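Local coordinates for protein putative pectin lyase (Geobacillus virus E2, PDB 7CHU) that serves as the tailspike of a thermophilic bacteriophage and probably binds or cleaves carbohydrate at the surface of its bacterial host, at residues N301-Y315 against Q323-K337. Residues are numbered along the deposited sequence; the frame is centred on the assembly and turned at random.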
loop_
_atom_site.group_PDB
_atom_site.type_symbol
_atom_site.label_atom_id
_atom_site.label_comp_id
_atom_site.label_asym_id
_atom_site.label_seq_id
_atom_site.Cartn_x
_atom_site.Cartn_y
_atom_site.Cartn_z
ATOM N N ASN A 301 8.946 -22.222 -18.792
ATOM C CA ASN A 301 8.869 -20.805 -18.487
ATOM C C ASN A 301 9.667 -20.001 -19.499
ATOM O O ASN A 301 10.786 -20.382 -19.857
ATOM C CB ASN A 301 9.394 -20.528 -17.077
ATOM C CG ASN A 301 8.548 -21.184 -16.008
ATOM O OD1 ASN A 301 7.450 -20.692 -15.689
ATOM N ND2 ASN A 301 9.037 -22.304 -15.447
ATOM N N PRO A 302 9.120 -18.887 -19.974
ATOM C CA PRO A 302 9.813 -18.134 -21.026
ATOM C C PRO A 302 11.102 -17.527 -20.500
ATOM O O PRO A 302 11.186 -17.086 -19.349
ATOM C CB PRO A 302 8.798 -17.054 -21.431
ATOM C CG PRO A 302 7.867 -16.921 -20.232
ATOM C CD PRO A 302 7.814 -18.305 -19.612
ATOM N N ASN A 303 12.116 -17.528 -21.364
ATOM C CA ASN A 303 13.438 -16.997 -21.046
ATOM C C ASN A 303 13.395 -15.483 -21.216
ATOM O O ASN A 303 13.806 -14.926 -22.231
ATOM C CB ASN A 303 14.496 -17.640 -21.940
ATOM C CG ASN A 303 15.912 -17.199 -21.600
ATOM O OD1 ASN A 303 16.141 -16.429 -20.664
ATOM N ND2 ASN A 303 16.873 -17.682 -22.381
ATOM N N THR A 304 12.899 -14.813 -20.179
ATOM C CA THR A 304 12.689 -13.374 -20.182
ATOM C C THR A 304 12.402 -12.943 -18.748
ATOM O O THR A 304 11.826 -13.717 -17.975
ATOM C CB THR A 304 11.529 -13.003 -21.130
ATOM O OG1 THR A 304 11.478 -11.584 -21.341
ATOM C CG2 THR A 304 10.194 -13.511 -20.592
ATOM N N PRO A 305 12.829 -11.754 -18.342
ATOM C CA PRO A 305 12.635 -11.364 -16.945
ATOM C C PRO A 305 11.166 -11.128 -16.637
ATOM O O PRO A 305 10.359 -10.844 -17.530
ATOM C CB PRO A 305 13.458 -10.080 -16.812
ATOM C CG PRO A 305 13.533 -9.540 -18.209
ATOM C CD PRO A 305 13.563 -10.740 -19.109
ATOM N N HIS A 306 10.813 -11.322 -15.359
ATOM C CA HIS A 306 9.460 -10.992 -14.919
ATOM C C HIS A 306 9.212 -9.507 -15.085
ATOM O O HIS A 306 8.137 -9.105 -15.527
ATOM C CB HIS A 306 9.212 -11.403 -13.455
ATOM C CG HIS A 306 8.787 -12.834 -13.279
ATOM N ND1 HIS A 306 9.056 -13.812 -14.210
ATOM C CD2 HIS A 306 8.094 -13.447 -12.284
ATOM C CE1 HIS A 306 8.567 -14.967 -13.789
ATOM N NE2 HIS A 306 7.968 -14.772 -12.629
ATOM N N MET A 307 10.202 -8.677 -14.759
ATOM C CA MET A 307 10.114 -7.240 -15.010
ATOM C C MET A 307 11.399 -6.797 -15.691
ATOM O O MET A 307 12.479 -6.944 -15.110
ATOM C CB MET A 307 9.909 -6.458 -13.706
ATOM C CG MET A 307 9.987 -4.935 -13.916
ATOM S SD MET A 307 9.744 -3.971 -12.411
ATOM C CE MET A 307 8.059 -4.420 -12.003
ATOM N N TYR A 308 11.299 -6.250 -16.910
ATOM C CA TYR A 308 12.438 -5.582 -17.545
ATOM C C TYR A 308 12.308 -4.089 -17.294
ATOM O O TYR A 308 11.363 -3.464 -17.776
ATOM C CB TYR A 308 12.519 -5.853 -19.050
ATOM C CG TYR A 308 13.616 -5.056 -19.707
ATOM C CD1 TYR A 308 14.959 -5.314 -19.410
ATOM C CD2 TYR A 308 13.323 -4.033 -20.608
ATOM C CE1 TYR A 308 15.983 -4.581 -19.990
ATOM C CE2 TYR A 308 14.337 -3.293 -21.198
ATOM C CZ TYR A 308 15.668 -3.569 -20.888
ATOM O OH TYR A 308 16.677 -2.835 -21.475
ATOM N N LEU A 309 13.221 -3.521 -16.513
ATOM C CA LEU A 309 13.085 -2.145 -16.027
ATOM C C LEU A 309 14.114 -1.222 -16.687
ATOM O O LEU A 309 15.088 -0.807 -16.064
ATOM C CB LEU A 309 13.217 -2.144 -14.515
ATOM C CG LEU A 309 13.040 -0.857 -13.724
ATOM C CD1 LEU A 309 11.939 -0.056 -14.364
ATOM C CD2 LEU A 309 12.717 -1.177 -12.234
ATOM N N ASP A 310 13.875 -0.872 -17.965
ATOM C CA ASP A 310 14.600 0.228 -18.613
ATOM C C ASP A 310 13.878 1.530 -18.269
ATOM O O ASP A 310 13.101 2.087 -19.056
ATOM C CB ASP A 310 14.702 0.008 -20.119
ATOM C CG ASP A 310 15.442 1.139 -20.853
ATOM O OD1 ASP A 310 16.247 1.896 -20.242
ATOM O OD2 ASP A 310 15.205 1.263 -22.074
ATOM N N GLY A 311 14.155 2.020 -17.059
ATOM C CA GLY A 311 13.497 3.201 -16.521
ATOM C C GLY A 311 14.190 3.671 -15.260
ATOM O O GLY A 311 15.057 2.985 -14.709
ATOM N N ASP A 312 13.787 4.856 -14.799
ATOM C CA ASP A 312 14.374 5.479 -13.621
ATOM C C ASP A 312 13.322 5.706 -12.546
ATOM O O ASP A 312 12.130 5.849 -12.841
ATOM C CB ASP A 312 15.037 6.810 -13.972
ATOM C CG ASP A 312 16.120 6.665 -15.032
ATOM O OD1 ASP A 312 16.892 5.672 -15.018
ATOM O OD2 ASP A 312 16.206 7.573 -15.888
ATOM N N VAL A 313 13.778 5.761 -11.289
ATOM C CA VAL A 313 12.923 6.107 -10.148
ATOM C C VAL A 313 11.637 5.296 -10.164
ATOM O O VAL A 313 10.540 5.843 -9.993
ATOM C CB VAL A 313 12.592 7.612 -10.122
ATOM C CG1 VAL A 313 12.173 8.039 -8.709
ATOM C CG2 VAL A 313 13.782 8.439 -10.592
ATOM N N THR A 314 11.749 3.998 -10.378
ATOM C CA THR A 314 10.602 3.115 -10.260
ATOM C C THR A 314 10.500 2.622 -8.824
ATOM O O THR A 314 11.519 2.363 -8.169
ATOM C CB THR A 314 10.741 1.925 -11.220
ATOM O OG1 THR A 314 11.126 2.409 -12.514
ATOM C CG2 THR A 314 9.435 1.133 -11.338
ATOM N N TYR A 315 9.278 2.474 -8.341
ATOM C CA TYR A 315 9.043 2.024 -6.971
ATOM C C TYR A 315 8.426 0.633 -7.044
ATOM O O TYR A 315 7.292 0.482 -7.508
ATOM C CB TYR A 315 8.112 2.974 -6.221
ATOM C CG TYR A 315 8.499 4.447 -6.218
ATOM C CD1 TYR A 315 8.422 5.202 -7.381
ATOM C CD2 TYR A 315 8.893 5.090 -5.036
ATOM C CE1 TYR A 315 8.725 6.549 -7.381
ATOM C CE2 TYR A 315 9.205 6.440 -5.019
ATOM C CZ TYR A 315 9.116 7.167 -6.210
ATOM O OH TYR A 315 9.400 8.512 -6.223
ATOM N N GLN A 323 9.077 -17.927 -9.673
ATOM C CA GLN A 323 9.255 -18.820 -10.814
ATOM C C GLN A 323 9.552 -18.074 -12.119
ATOM O O GLN A 323 8.644 -17.813 -12.918
ATOM C CB GLN A 323 8.021 -19.710 -10.972
ATOM C CG GLN A 323 8.224 -20.973 -11.825
ATOM C CD GLN A 323 8.924 -22.109 -11.061
ATOM O OE1 GLN A 323 9.492 -21.891 -9.991
ATOM N NE2 GLN A 323 8.919 -23.311 -11.635
ATOM N N CYS A 324 10.828 -17.706 -12.321
ATOM C CA CYS A 324 11.309 -16.981 -13.526
ATOM C C CYS A 324 12.534 -17.593 -14.173
ATOM O O CYS A 324 13.548 -17.796 -13.515
ATOM C CB CYS A 324 11.570 -15.523 -13.146
ATOM S SG CYS A 324 12.254 -14.491 -14.458
ATOM N N ASN A 325 12.449 -17.855 -15.472
ATOM C CA ASN A 325 13.586 -18.383 -16.210
ATOM C C ASN A 325 14.483 -17.253 -16.724
ATOM O O ASN A 325 14.761 -17.164 -17.919
ATOM C CB ASN A 325 13.074 -19.238 -17.373
ATOM C CG ASN A 325 14.182 -19.957 -18.110
ATOM O OD1 ASN A 325 15.264 -20.189 -17.568
ATOM N ND2 ASN A 325 13.915 -20.324 -19.359
ATOM N N ASN A 326 14.971 -16.429 -15.799
ATOM C CA ASN A 326 15.727 -15.210 -16.102
ATOM C C ASN A 326 15.956 -14.462 -14.791
ATOM O O ASN A 326 15.789 -15.039 -13.719
ATOM C CB ASN A 326 14.993 -14.320 -17.112
ATOM C CG ASN A 326 15.941 -13.428 -17.902
ATOM O OD1 ASN A 326 16.392 -12.395 -17.412
ATOM N ND2 ASN A 326 16.248 -13.835 -19.129
ATOM N N ASP A 327 16.391 -13.207 -14.856
ATOM C CA ASP A 327 16.380 -12.361 -13.666
ATOM C C ASP A 327 14.932 -12.005 -13.363
ATOM O O ASP A 327 14.138 -11.799 -14.281
ATOM C CB ASP A 327 17.193 -11.083 -13.873
ATOM C CG ASP A 327 18.569 -11.351 -14.443
ATOM O OD1 ASP A 327 19.309 -12.174 -13.863
ATOM O OD2 ASP A 327 18.912 -10.732 -15.472
ATOM N N PHE A 328 14.570 -11.953 -12.089
ATOM C CA PHE A 328 13.242 -11.494 -11.749
ATOM C C PHE A 328 13.046 -10.014 -12.132
ATOM O O PHE A 328 12.010 -9.643 -12.685
ATOM C CB PHE A 328 13.016 -11.589 -10.223
ATOM C CG PHE A 328 12.532 -12.935 -9.738
ATOM C CD1 PHE A 328 11.391 -13.518 -10.267
ATOM C CD2 PHE A 328 13.210 -13.607 -8.726
ATOM C CE1 PHE A 328 10.947 -14.748 -9.813
ATOM C CE2 PHE A 328 12.771 -14.837 -8.268
ATOM C CZ PHE A 328 11.638 -15.409 -8.814
ATOM N N ILE A 329 14.045 -9.176 -11.832
ATOM C CA ILE A 329 14.025 -7.765 -12.208
ATOM C C ILE A 329 15.348 -7.462 -12.892
ATOM O O ILE A 329 16.402 -7.486 -12.246
ATOM C CB ILE A 329 13.829 -6.817 -11.015
ATOM C CG1 ILE A 329 12.600 -7.202 -10.176
ATOM C CG2 ILE A 329 13.682 -5.356 -11.512
ATOM C CD1 ILE A 329 12.439 -6.367 -8.931
ATOM N N LYS A 330 15.300 -7.132 -14.182
ATOM C CA LYS A 330 16.491 -6.767 -14.948
ATOM C C LYS A 330 16.491 -5.252 -15.109
ATOM O O LYS A 330 15.634 -4.697 -15.804
ATOM C CB LYS A 330 16.484 -7.478 -16.295
ATOM C CG LYS A 330 17.766 -7.442 -17.061
ATOM C CD LYS A 330 17.554 -8.044 -18.452
ATOM C CE LYS A 330 18.652 -9.012 -18.854
ATOM N NZ LYS A 330 18.515 -10.365 -18.195
ATOM N N VAL A 331 17.416 -4.579 -14.425
ATOM C CA VAL A 331 17.396 -3.122 -14.308
ATOM C C VAL A 331 18.384 -2.518 -15.295
ATOM O O VAL A 331 19.543 -2.948 -15.374
ATOM C CB VAL A 331 17.739 -2.670 -12.876
ATOM C CG1 VAL A 331 17.770 -1.135 -12.783
ATOM C CG2 VAL A 331 16.762 -3.279 -11.850
ATOM N N LYS A 332 17.935 -1.484 -16.013
ATOM C CA LYS A 332 18.786 -0.597 -16.779
ATOM C C LYS A 332 18.263 0.793 -16.448
ATOM O O LYS A 332 17.389 1.332 -17.137
ATOM C CB LYS A 332 18.728 -0.900 -18.282
ATOM C CG LYS A 332 19.579 0.038 -19.183
ATOM C CD LYS A 332 19.201 -0.211 -20.656
ATOM C CE LYS A 332 19.964 0.678 -21.621
ATOM N NZ LYS A 332 19.567 2.104 -21.522
ATOM N N GLY A 333 18.794 1.373 -15.385
ATOM C CA GLY A 333 18.346 2.678 -14.951
ATOM C C GLY A 333 18.831 2.997 -13.550
ATOM O O GLY A 333 19.562 2.223 -12.924
ATOM N N ASP A 334 18.390 4.157 -13.061
ATOM C CA ASP A 334 18.910 4.758 -11.841
ATOM C C ASP A 334 17.807 5.008 -10.831
ATOM O O ASP A 334 16.686 5.365 -11.199
ATOM C CB ASP A 334 19.595 6.099 -12.122
ATOM C CG ASP A 334 20.715 5.981 -13.142
ATOM O OD1 ASP A 334 21.315 4.891 -13.240
ATOM O OD2 ASP A 334 20.984 6.977 -13.847
ATOM N N ARG A 335 18.167 4.863 -9.549
ATOM C CA ARG A 335 17.330 5.251 -8.404
ATOM C C ARG A 335 16.009 4.487 -8.375
ATOM O O ARG A 335 15.000 4.981 -7.880
ATOM C CB ARG A 335 17.063 6.763 -8.385
ATOM C CG ARG A 335 18.309 7.652 -8.493
ATOM C CD ARG A 335 18.266 8.831 -7.509
ATOM N NE ARG A 335 17.053 9.657 -7.615
ATOM C CZ ARG A 335 16.887 10.628 -8.523
ATOM N NH1 ARG A 335 17.837 10.880 -9.414
ATOM N NH2 ARG A 335 15.765 11.341 -8.565
ATOM N N ASN A 336 15.985 3.283 -8.910
ATOM C CA ASN A 336 14.818 2.476 -8.662
ATOM C C ASN A 336 14.875 1.935 -7.242
ATOM O O ASN A 336 15.950 1.856 -6.619
ATOM C CB ASN A 336 14.717 1.374 -9.702
ATOM C CG ASN A 336 14.718 1.932 -11.119
ATOM O OD1 ASN A 336 13.737 2.555 -11.545
ATOM N ND2 ASN A 336 15.832 1.767 -11.831
ATOM N N LYS A 337 13.702 1.588 -6.720
ATOM C CA LYS A 337 13.547 1.172 -5.329
ATOM C C LYS A 337 12.819 -0.163 -5.278
ATOM O O LYS A 337 11.667 -0.273 -5.723
ATOM C CB LYS A 337 12.797 2.243 -4.537
ATOM C CG LYS A 337 13.614 3.529 -4.456
ATOM C CD LYS A 337 12.801 4.709 -3.996
ATOM C CE LYS A 337 13.660 5.997 -3.985
ATOM N NZ LYS A 337 14.260 6.319 -5.327
HETATM O O HOH W 1 9.973 -16.860 -16.854
HETATM O O HOH W 2 17.299 2.814 -23.060
HETATM O O HOH W 3 19.306 6.976 -16.057
#
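Asn336 reaches from one coil of a right-handed parallel beta-helix, the pectin lyase-like fold, into the turn of the coil before it, where Gly311 and Thr314 receive its amide. Its CB rests near Thr314 O. With CG anti to its own carbonyl carbon (chi1 -56°), the side chain leans back across the coil boundary, and CG lies 3.9 Å from Leu309 CD2, which comes from the opposite direction. At the tip the two amide atoms part: ND2 donates to Gly311 O, 3.2 Å away and close to the plane of the amide, while OD1 accepts from both Thr314 N (2.7 Å) and Thr314 OG1. Three bonds thus fix the rotation of this buried amide.

Strands 307-309 and 329-331 run parallel, their axes 12° apart, and Met307 N to Phe328 O, Lys330 N to Met307 O and Leu309 N to Lys330 O are among the backbone bonds that join them. Met307, Leu309, Ile329 and Val331 share one face of the sheet; on the other, Lys330 CD lies 3.9 Å from Tyr308 CD1, and Lys330 NZ turns back to Asn326 OD1 and, in a salt bridge, to Asp327 OD2. Nearer the start of the segments, the edge of Phe328 points at the face of His306, planes at 75°.

Beyond the strands, Asp310, Asp312 and Asp334 bring carboxylates to the turn. Asp310 forms a salt bridge with Lys332, and Arg278 of the preceding coil forms salt bridges with both Asp310 and Asp312. Arg335 NH2 and Lys337 NZ form salt bridges with Asp342 of a second subunit, which ties this coil to its neighbour in the trimer. Between Asp312 and Asp334 a water donates to both carboxylates, 2.9 Å from Asp312 OD1 and 2.8 Å from Asp334 OD2.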